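Local atomic coordinates of ECXA (Escherichia coli, PDB entry 4L63), a protein that probably acts as a zinc-dependent metallopeptidase of the metzincin type, hydrolysing peptide bonds at a metal ion bound in its active site. Residues 66-71 with 160-165; 74-79 with 232-237; 154-159 with 222-227. All blocks are in the same frame, centred on the assembly; numbering follows the deposited sequence.

Interaction 1 of 3, residues 66-71 with 160-165; sequences EAFNEW and HEIGHI. With ZN (zinc ion), chain G.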
loop_
_atom_site.group_PDB
_atom_site.type_symbol
_atom_site.label_atom_id
_atom_site.label_comp_id
_atom_site.label_asym_id
_atom_site.label_seq_id
_atom_site.Cartn_x
_atom_site.Cartn_y
_atom_site.Cartn_z
ATOM N N GLU A 66 11.010 -16.510 27.183
ATOM C CA GLU A 66 9.678 -16.246 26.655
ATOM C C GLU A 66 9.685 -15.079 25.673
ATOM O O GLU A 66 9.009 -15.116 24.647
ATOM C CB GLU A 66 8.702 -15.971 27.806
ATOM C CG GLU A 66 7.229 -16.074 27.443
ATOM C CD GLU A 66 6.701 -14.835 26.740
ATOM O OE1 GLU A 66 7.282 -13.743 26.936
ATOM O OE2 GLU A 66 5.702 -14.952 25.996
ATOM N N ALA A 67 10.463 -14.049 25.997
ATOM C CA ALA A 67 10.530 -12.839 25.190
ATOM C C ALA A 67 11.106 -13.121 23.815
ATOM O O ALA A 67 10.681 -12.528 22.826
ATOM C CB ALA A 67 11.357 -11.775 25.890
ATOM N N PHE A 68 12.099 -13.981 23.785
ATOM C CA PHE A 68 12.764 -14.399 22.563
ATOM C C PHE A 68 11.836 -15.161 21.644
ATOM O O PHE A 68 11.925 -15.096 20.445
ATOM C CB PHE A 68 13.976 -15.239 22.888
ATOM C CG PHE A 68 15.268 -14.520 22.716
ATOM C CD1 PHE A 68 16.210 -14.526 23.717
ATOM C CD2 PHE A 68 15.537 -13.838 21.559
ATOM C CE1 PHE A 68 17.400 -13.860 23.569
ATOM C CE2 PHE A 68 16.717 -13.172 21.397
ATOM C CZ PHE A 68 17.657 -13.183 22.403
ATOM N N ASN A 69 10.978 -15.937 22.250
ATOM C CA ASN A 69 9.975 -16.714 21.535
ATOM C C ASN A 69 8.905 -15.812 20.939
ATOM O O ASN A 69 8.279 -16.158 19.937
ATOM C CB ASN A 69 9.321 -17.731 22.454
ATOM C CG ASN A 69 8.459 -18.713 21.698
ATOM O OD1 ASN A 69 8.963 -19.629 21.046
ATOM N ND2 ASN A 69 7.147 -18.507 21.749
ATOM N N GLU A 70 8.683 -14.669 21.584
ATOM C CA GLU A 70 7.780 -13.641 21.077
ATOM C C GLU A 70 8.243 -13.146 19.719
ATOM O O GLU A 70 7.435 -12.756 18.874
ATOM C CB GLU A 70 7.710 -12.459 22.041
ATOM C CG GLU A 70 7.081 -12.742 23.381
ATOM C CD GLU A 70 5.599 -12.467 23.376
ATOM O OE1 GLU A 70 5.220 -11.287 23.544
ATOM O OE2 GLU A 70 4.814 -13.424 23.217
ATOM N N TRP A 71 9.559 -13.136 19.531
ATOM C CA TRP A 71 10.168 -12.587 18.327
ATOM C C TRP A 71 10.452 -13.677 17.295
ATOM O O TRP A 71 10.853 -13.387 16.165
ATOM C CB TRP A 71 11.458 -11.838 18.676
ATOM C CG TRP A 71 11.247 -10.539 19.389
ATOM C CD1 TRP A 71 11.241 -10.331 20.740
ATOM C CD2 TRP A 71 11.016 -9.262 18.785
ATOM N NE1 TRP A 71 11.021 -9.001 21.013
ATOM C CE2 TRP A 71 10.876 -8.322 19.825
ATOM C CE3 TRP A 71 10.909 -8.819 17.461
ATOM C CZ2 TRP A 71 10.642 -6.972 19.591
ATOM C CZ3 TRP A 71 10.670 -7.466 17.226
ATOM C CH2 TRP A 71 10.539 -6.565 18.285
ATOM N N HIS A 160 11.015 -5.439 24.656
ATOM C CA HIS A 160 11.481 -4.192 24.050
ATOM C C HIS A 160 13.004 -4.208 23.869
ATOM O O HIS A 160 13.510 -3.875 22.801
ATOM C CB HIS A 160 11.041 -3.001 24.908
ATOM C CG HIS A 160 11.555 -1.675 24.438
ATOM N ND1 HIS A 160 10.873 -0.883 23.538
ATOM C CD2 HIS A 160 12.682 -0.997 24.760
ATOM C CE1 HIS A 160 11.564 0.225 23.323
ATOM N NE2 HIS A 160 12.665 0.180 24.053
ATOM N N GLU A 161 13.730 -4.622 24.903
ATOM C CA GLU A 161 15.188 -4.673 24.820
ATOM C C GLU A 161 15.668 -5.730 23.808
ATOM O O GLU A 161 16.681 -5.521 23.134
ATOM C CB GLU A 161 15.797 -4.932 26.204
ATOM C CG GLU A 161 15.577 -3.797 27.215
ATOM C CD GLU A 161 15.885 -2.409 26.658
ATOM O OE1 GLU A 161 16.963 -2.224 26.056
ATOM O OE2 GLU A 161 15.050 -1.495 26.834
ATOM N N ILE A 162 14.943 -6.844 23.699
ATOM C CA ILE A 162 15.202 -7.843 22.651
ATOM C C ILE A 162 15.132 -7.213 21.254
ATOM O O ILE A 162 15.927 -7.533 20.367
ATOM C CB ILE A 162 14.182 -9.014 22.683
ATOM C CG1 ILE A 162 14.091 -9.665 24.063
ATOM C CG2 ILE A 162 14.549 -10.062 21.641
ATOM C CD1 ILE A 162 15.302 -10.426 24.475
ATOM N N GLY A 163 14.161 -6.329 21.059
ATOM C CA GLY A 163 14.052 -5.593 19.808
ATOM C C GLY A 163 15.362 -4.900 19.468
ATOM O O GLY A 163 15.816 -4.942 18.321
ATOM N N HIS A 164 15.980 -4.287 20.480
ATOM C CA HIS A 164 17.253 -3.594 20.321
ATOM C C HIS A 164 18.386 -4.576 20.007
ATOM O O HIS A 164 19.244 -4.298 19.165
ATOM C CB HIS A 164 17.585 -2.799 21.585
ATOM C CG HIS A 164 16.760 -1.561 21.755
ATOM N ND1 HIS A 164 16.460 -0.721 20.705
ATOM C CD2 HIS A 164 16.177 -1.017 22.849
ATOM C CE1 HIS A 164 15.727 0.286 21.144
ATOM N NE2 HIS A 164 15.537 0.129 22.442
ATOM N N ILE A 165 18.389 -5.716 20.696
ATOM C CA ILE A 165 19.358 -6.779 20.411
ATOM C C ILE A 165 19.285 -7.155 18.934
ATOM O O ILE A 165 20.309 -7.368 18.282
ATOM C CB ILE A 165 19.110 -8.038 21.270
ATOM C CG1 ILE A 165 19.400 -7.753 22.742
ATOM C CG2 ILE A 165 19.993 -9.196 20.805
ATOM C CD1 ILE A 165 20.841 -7.411 23.011
HETATM ZN ZN ZN G . 14.407 1.367 23.858
HETATM O O HOH W 1 15.569 0.979 26.027
#

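Interaction 2 of 3, residues 74-79 with 232-237; sequences SGIRVQ and EGVRVM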
loop_
_atom_site.group_PDB
_atom_site.type_symbol
_atom_site.label_atom_id
_atom_site.label_comp_id
_atom_site.label_asym_id
_atom_site.label_seq_id
_atom_site.Cartn_x
_atom_site.Cartn_y
_atom_site.Cartn_z
ATOM N N SER A 74 9.873 -13.863 13.419
ATOM C CA SER A 74 10.797 -13.195 12.508
ATOM C C SER A 74 11.761 -14.181 11.835
ATOM O O SER A 74 12.402 -13.839 10.844
ATOM C CB SER A 74 11.595 -12.124 13.247
ATOM O OG SER A 74 12.521 -12.729 14.121
ATOM N N GLY A 75 11.866 -15.395 12.375
ATOM C CA GLY A 75 12.680 -16.433 11.759
ATOM C C GLY A 75 14.012 -16.628 12.451
ATOM O O GLY A 75 14.784 -17.523 12.109
ATOM N N ILE A 76 14.215 -15.828 13.495
ATOM C CA ILE A 76 15.384 -15.925 14.350
ATOM C C ILE A 76 15.357 -17.183 15.175
ATOM O O ILE A 76 14.307 -17.661 15.560
ATOM C CB ILE A 76 15.482 -14.779 15.365
ATOM C CG1 ILE A 76 14.197 -14.645 16.153
ATOM C CG2 ILE A 76 15.838 -13.486 14.669
ATOM C CD1 ILE A 76 14.402 -14.337 17.611
ATOM N N ARG A 77 16.534 -17.687 15.489
ATOM C CA ARG A 77 16.617 -18.877 16.330
ATOM C C ARG A 77 17.695 -18.701 17.379
ATOM O O ARG A 77 18.757 -18.135 17.116
ATOM C CB ARG A 77 16.875 -20.133 15.494
ATOM C CG ARG A 77 15.698 -20.515 14.612
ATOM C CD ARG A 77 15.983 -21.762 13.803
ATOM N NE ARG A 77 17.086 -21.554 12.870
ATOM C CZ ARG A 77 18.320 -22.011 13.061
ATOM N NH1 ARG A 77 18.611 -22.710 14.152
ATOM N NH2 ARG A 77 19.263 -21.772 12.161
ATOM N N VAL A 78 17.400 -19.169 18.585
ATOM C CA VAL A 78 18.298 -18.957 19.707
ATOM C C VAL A 78 18.608 -20.157 20.545
ATOM O O VAL A 78 18.040 -21.236 20.385
ATOM C CB VAL A 78 17.759 -17.922 20.690
ATOM C CG1 VAL A 78 17.485 -16.621 19.990
ATOM C CG2 VAL A 78 16.484 -18.449 21.339
ATOM N N GLN A 79 19.470 -19.893 21.513
ATOM C CA GLN A 79 20.006 -20.925 22.356
ATOM C C GLN A 79 20.744 -20.312 23.526
ATOM O O GLN A 79 21.706 -19.556 23.354
ATOM C CB GLN A 79 20.920 -21.808 21.536
ATOM C CG GLN A 79 21.496 -22.973 22.275
ATOM C CD GLN A 79 22.348 -23.783 21.355
ATOM O OE1 GLN A 79 23.303 -23.266 20.777
ATOM N NE2 GLN A 79 21.999 -25.051 21.179
ATOM N N GLU A 232 8.419 -7.938 10.763
ATOM C CA GLU A 232 8.967 -7.689 9.435
ATOM C C GLU A 232 10.262 -6.871 9.498
ATOM O O GLU A 232 11.156 -7.046 8.660
ATOM C CB GLU A 232 7.936 -6.974 8.556
ATOM C CG GLU A 232 6.762 -7.857 8.169
ATOM C CD GLU A 232 7.207 -9.173 7.562
ATOM O OE1 GLU A 232 8.001 -9.152 6.599
ATOM O OE2 GLU A 232 6.763 -10.231 8.054
ATOM N N GLY A 233 10.354 -5.983 10.489
ATOM C CA GLY A 233 11.552 -5.189 10.697
ATOM C C GLY A 233 12.754 -6.080 10.972
ATOM O O GLY A 233 13.829 -5.888 10.402
ATOM N N VAL A 234 12.571 -7.065 11.845
ATOM C CA VAL A 234 13.660 -7.987 12.174
ATOM C C VAL A 234 14.013 -8.881 10.979
ATOM O O VAL A 234 15.186 -9.193 10.767
ATOM C CB VAL A 234 13.314 -8.840 13.415
ATOM C CG1 VAL A 234 14.406 -9.877 13.694
ATOM C CG2 VAL A 234 13.139 -7.933 14.629
ATOM N N ARG A 235 13.015 -9.284 10.192
ATOM C CA ARG A 235 13.287 -10.010 8.944
ATOM C C ARG A 235 14.228 -9.235 8.030
ATOM O O ARG A 235 15.091 -9.818 7.380
ATOM C CB ARG A 235 12.002 -10.312 8.177
ATOM C CG ARG A 235 11.206 -11.445 8.738
ATOM C CD ARG A 235 10.170 -11.965 7.748
ATOM N NE ARG A 235 9.509 -13.128 8.326
ATOM C CZ ARG A 235 10.050 -14.340 8.359
ATOM N NH1 ARG A 235 11.252 -14.544 7.834
ATOM N NH2 ARG A 235 9.393 -15.352 8.913
ATOM N N VAL A 236 14.045 -7.921 7.968
ATOM C CA VAL A 236 14.961 -7.062 7.234
ATOM C C VAL A 236 16.356 -7.083 7.868
ATOM O O VAL A 236 17.359 -7.230 7.163
ATOM C CB VAL A 236 14.441 -5.616 7.170
ATOM C CG1 VAL A 236 15.502 -4.694 6.597
ATOM C CG2 VAL A 236 13.164 -5.562 6.319
ATOM N N MET A 237 16.408 -6.966 9.195
ATOM C CA MET A 237 17.683 -6.933 9.921
ATOM C C MET A 237 18.404 -8.270 9.828
ATOM O O MET A 237 19.622 -8.327 9.993
ATOM C CB MET A 237 17.480 -6.568 11.394
ATOM C CG MET A 237 16.843 -5.188 11.636
ATOM S SD MET A 237 17.585 -3.842 10.686
ATOM C CE MET A 237 19.226 -3.759 11.406
#

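Interaction 3 of 3, residues 154-159 with 222-227; sequences LRITIK and TDIGPS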
loop_
_atom_site.group_PDB
_atom_site.type_symbol
_atom_site.label_atom_id
_atom_site.label_comp_id
_atom_site.label_asym_id
_atom_site.label_seq_id
_atom_site.Cartn_x
_atom_site.Cartn_y
_atom_site.Cartn_z
ATOM N N LEU A 154 7.856 -5.947 33.290
ATOM C CA LEU A 154 9.128 -6.632 33.097
ATOM C C LEU A 154 9.205 -7.325 31.738
ATOM O O LEU A 154 10.216 -7.214 31.046
ATOM C CB LEU A 154 9.376 -7.649 34.214
ATOM C CG LEU A 154 10.861 -7.918 34.450
ATOM C CD1 LEU A 154 11.459 -6.852 35.354
ATOM C CD2 LEU A 154 11.091 -9.313 35.028
ATOM N N ARG A 155 8.148 -8.037 31.356
ATOM C CA ARG A 155 8.118 -8.703 30.054
ATOM C C ARG A 155 8.205 -7.689 28.922
ATOM O O ARG A 155 8.997 -7.856 27.998
ATOM C CB ARG A 155 6.855 -9.545 29.889
ATOM C CG ARG A 155 6.776 -10.728 30.827
ATOM C CD ARG A 155 5.550 -11.575 30.544
ATOM N NE ARG A 155 5.448 -12.690 31.483
ATOM C CZ ARG A 155 6.090 -13.847 31.349
ATOM N NH1 ARG A 155 5.936 -14.799 32.260
ATOM N NH2 ARG A 155 6.887 -14.051 30.308
ATOM N N ILE A 156 7.371 -6.656 28.998
ATOM C CA ILE A 156 7.419 -5.544 28.048
ATOM C C ILE A 156 8.833 -4.987 27.939
ATOM O O ILE A 156 9.367 -4.851 26.840
ATOM C CB ILE A 156 6.470 -4.406 28.457
ATOM C CG1 ILE A 156 5.017 -4.878 28.413
ATOM C CG2 ILE A 156 6.676 -3.190 27.554
ATOM C CD1 ILE A 156 4.014 -3.824 28.834
ATOM N N THR A 157 9.440 -4.687 29.086
ATOM C CA THR A 157 10.798 -4.154 29.122
ATOM C C THR A 157 11.793 -5.095 28.453
ATOM O O THR A 157 12.618 -4.659 27.651
ATOM C CB THR A 157 11.266 -3.879 30.568
ATOM O OG1 THR A 157 10.389 -2.925 31.183
ATOM C CG2 THR A 157 12.684 -3.338 30.579
ATOM N N ILE A 158 11.705 -6.381 28.778
ATOM C CA ILE A 158 12.601 -7.380 28.206
ATOM C C ILE A 158 12.353 -7.570 26.704
ATOM O O ILE A 158 13.294 -7.542 25.921
ATOM C CB ILE A 158 12.472 -8.732 28.940
ATOM C CG1 ILE A 158 13.017 -8.597 30.364
ATOM C CG2 ILE A 158 13.216 -9.819 28.194
ATOM C CD1 ILE A 158 13.158 -9.907 31.116
ATOM N N LYS A 159 11.095 -7.739 26.305
ATOM C CA LYS A 159 10.743 -7.840 24.885
ATOM C C LYS A 159 11.209 -6.623 24.084
ATOM O O LYS A 159 11.735 -6.761 22.976
ATOM C CB LYS A 159 9.235 -8.020 24.718
ATOM C CG LYS A 159 8.721 -9.341 25.251
ATOM C CD LYS A 159 7.212 -9.363 25.298
ATOM C CE LYS A 159 6.727 -10.495 26.176
ATOM N NZ LYS A 159 5.296 -10.785 25.925
ATOM N N THR A 222 -1.096 -11.534 27.418
ATOM C CA THR A 222 -1.307 -12.284 26.184
ATOM C C THR A 222 -1.486 -11.320 25.007
ATOM O O THR A 222 -1.474 -11.727 23.844
ATOM C CB THR A 222 -2.530 -13.223 26.290
ATOM O OG1 THR A 222 -2.851 -13.747 24.996
ATOM C CG2 THR A 222 -3.735 -12.477 26.836
ATOM N N ASP A 223 -1.640 -10.037 25.326
ATOM C CA ASP A 223 -1.829 -8.997 24.318
ATOM C C ASP A 223 -0.511 -8.395 23.836
ATOM O O ASP A 223 -0.355 -8.108 22.650
ATOM C CB ASP A 223 -2.725 -7.886 24.868
ATOM C CG ASP A 223 -4.181 -8.292 24.941
ATOM O OD1 ASP A 223 -4.603 -9.137 24.121
ATOM O OD2 ASP A 223 -4.902 -7.769 25.817
ATOM N N ILE A 224 0.429 -8.198 24.756
ATOM C CA ILE A 224 1.689 -7.543 24.420
ATOM C C ILE A 224 2.551 -8.406 23.504
ATOM O O ILE A 224 2.330 -9.611 23.374
ATOM C CB ILE A 224 2.504 -7.188 25.682
ATOM C CG1 ILE A 224 3.077 -8.454 26.323
ATOM C CG2 ILE A 224 1.648 -6.405 26.667
ATOM C CD1 ILE A 224 3.953 -8.186 27.527
ATOM N N GLY A 225 3.527 -7.772 22.862
ATOM C CA GLY A 225 4.450 -8.471 21.991
ATOM C C GLY A 225 4.787 -7.658 20.757
ATOM O O GLY A 225 4.193 -6.605 20.528
ATOM N N PRO A 226 5.737 -8.154 19.949
ATOM C CA PRO A 226 6.136 -7.496 18.702
ATOM C C PRO A 226 4.942 -7.360 17.769
ATOM O O PRO A 226 4.172 -8.307 17.649
ATOM C CB PRO A 226 7.176 -8.452 18.105
ATOM C CG PRO A 226 7.560 -9.382 19.219
ATOM C CD PRO A 226 6.370 -9.472 20.109
ATOM N N SER A 227 4.781 -6.209 17.127
ATOM C CA SER A 227 3.704 -6.049 16.154
ATOM C C SER A 227 4.054 -6.739 14.843
ATOM O O SER A 227 5.171 -7.225 14.679
ATOM C CB SER A 227 3.435 -4.572 15.896
ATOM O OG SER A 227 4.540 -4.003 15.207
#

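Interaction 1 of 3, residues 66-71 with 160-165
The branches of Ile-162 spread over three residues on helix 60-70 or at its end, so that a single side chain carries most of the contact. Its terminal CD1 sits over the middle of the Phe-68 ring, 4.1 Å from the centroid and 9° off the ring normal, a CH-pi approach; the Phe-68 side chain is poorly ordered, so this detail is best read as approximate. The CG1 methylene reaches the methyl CB of Ala-67 at 3.9 Å, while CG2 sits between CD1 of Trp-71, at 3.4 Å, and CE2 of Phe-68, at 3.8 Å. The torsions explain the division: with CG1 opposite the carbonyl carbon (chi1 -53°), CG2 is left trans to the backbone N and swings to the indole. Trp-71 and Ile-162 run past each other in opposite directions. At the six-membered part of the indole, CZ2 of Trp-71 lies 3.7 Å from the bare CA of Gly-163. The indole is also steered by its pyrrole nitrogen, for Trp-71 NE1 donates to the carbonyl of Lys-159, one turn back on the same partner helix. Ile-162 also touches Phe-93 of the central sheet.

The far side of this helix works on the metal. NE2 of His-160 binds zinc at 2.1 Å and NE2 of His-164 at 2.2 Å; His-170 supplies the third histidine, and a zinc-bound water donates to OE2 of Glu-161 at 2.7 Å. A helix packed through its apolar side and coordinating through the other is the arrangement of the HExxH zinc-binding helix of metzincins.

Interaction 2 of 3, residues 74-79 with 232-237
The carbonyl oxygen of Ser-74 draws two arginines of helix 228-239, each in its own manner. Arg-235 spreads its guanidinium beneath it, with the oxygen 3.3 Å above the plane and offset toward the rim. The nearest nitrogen, NH1 of Arg-235, is also 3.3 Å from Ser-74 O, but the angle is too poor for a hydrogen bond, so the attraction is probably that of a cation for a carbonyl dipole. Arg-238 adds a weak hydrogen bond from its own NH1. The two positive groups lie close together, and the shared oxygen may ease their proximity.

Arg-235 arrives from the flank of the helix: its chain is extended from CG to NE, and a turn at the end (chi4 -78°) presents the flat face to the backbone. The CG methylene takes part as well, CG of Arg-235 resting 3.4 Å from Ser-74 O. Beside this polar layer lies an apolar one. CG1 of Val-234, trans to its backbone N (chi1 176°), touches CB of Ser-74 at 3.6 Å. The Val-234 side chain crosses that of Ile-76 at about a right angle, with CG1 of Val-234 4.0 Å from CG2 of Ile-76. Ser-74 OG also packs at 3.4 Å from Val-234 CG1, while its hydrogen bond is made to the carbonyl of Trp-71, which closes the turn after helix 60-70. Gly-75 then continues the chain with a positive phi of 102°, leading toward strand 78-80, which pairs with strand 33-36. A helix late in the chain thus packs on the connection between helix 60-70 and the edge strand 78-80, consistent with the metzincin division into an N-terminal sheet-bearing part and a C-terminal part.

Interaction 3 of 3, residues 154-159 with 222-227
Apolar packing is led by Ile-224, which projects from the loop 222-227 into the groove between Ile-156 and Lys-159, side chains almost one helical turn apart. Its CD1 lies 3.6 Å from CG1 of Ile-156, the two side chains crossing at about a right angle, and 4.0 Å from CB of Arg-155. Because chi1 of Ile-224 is 72°, CG1 stands between the backbone N and the carbonyl carbon, and the chain from there is straight (chi2 177°), reaching toward the helix, with Leu-211 of helix 207-215 also against it.

The helix that receives this loop is the zinc-binding helix 146-165 of the metzincin fold, and the contact engages the stretch of about one and a half turns leading up to the metal ligand His-160.

Contacts of charged groups form a second class. Lys-159, extended beyond CG, crosses Ile-224 at about a right angle, NZ lying 3.2 Å from CG1 of Ile-224; CD of Lys-159 approaches CA of Gly-225 at 4.4 Å. The ammonium itself is answered by a salt bridge to Glu-70 of helix 60-70. Arg-155 meets Ile-224 through CB, and its end goes to a cation-pi contact with Tyr-63 and a weak, long ion pair with Glu-221.

Hydrogen bonds hold the loop itself: Gly-225 N bonds to the Tyr-207 hydroxyl, and the side chain of Ser-227 caps a backbone N at the start of helix 228-239.

In the fold
From the N terminus, helix 60-70 supplies the first half of interaction 1 and the turn and strand after it the first half of interaction 2. The chain then builds the rest of the sheet before helix 146-165, whose residues 154-159 and 160-165 serve interactions 3 and 1 in succession. Interaction 1 closes a loop of 88 residues; it crosses both of the others. Interaction 3 closes 62 residues when segment 222-227 returns, and lies wholly within the 152-residue loop that helix 228-239 completes in interaction 2. Glu-70 and Trp-71 join interaction 1 to Lys-159 of interaction 3, and Trp-71 meets Val-234 of interaction 2, binding sheet, zinc helix and C-terminal region together.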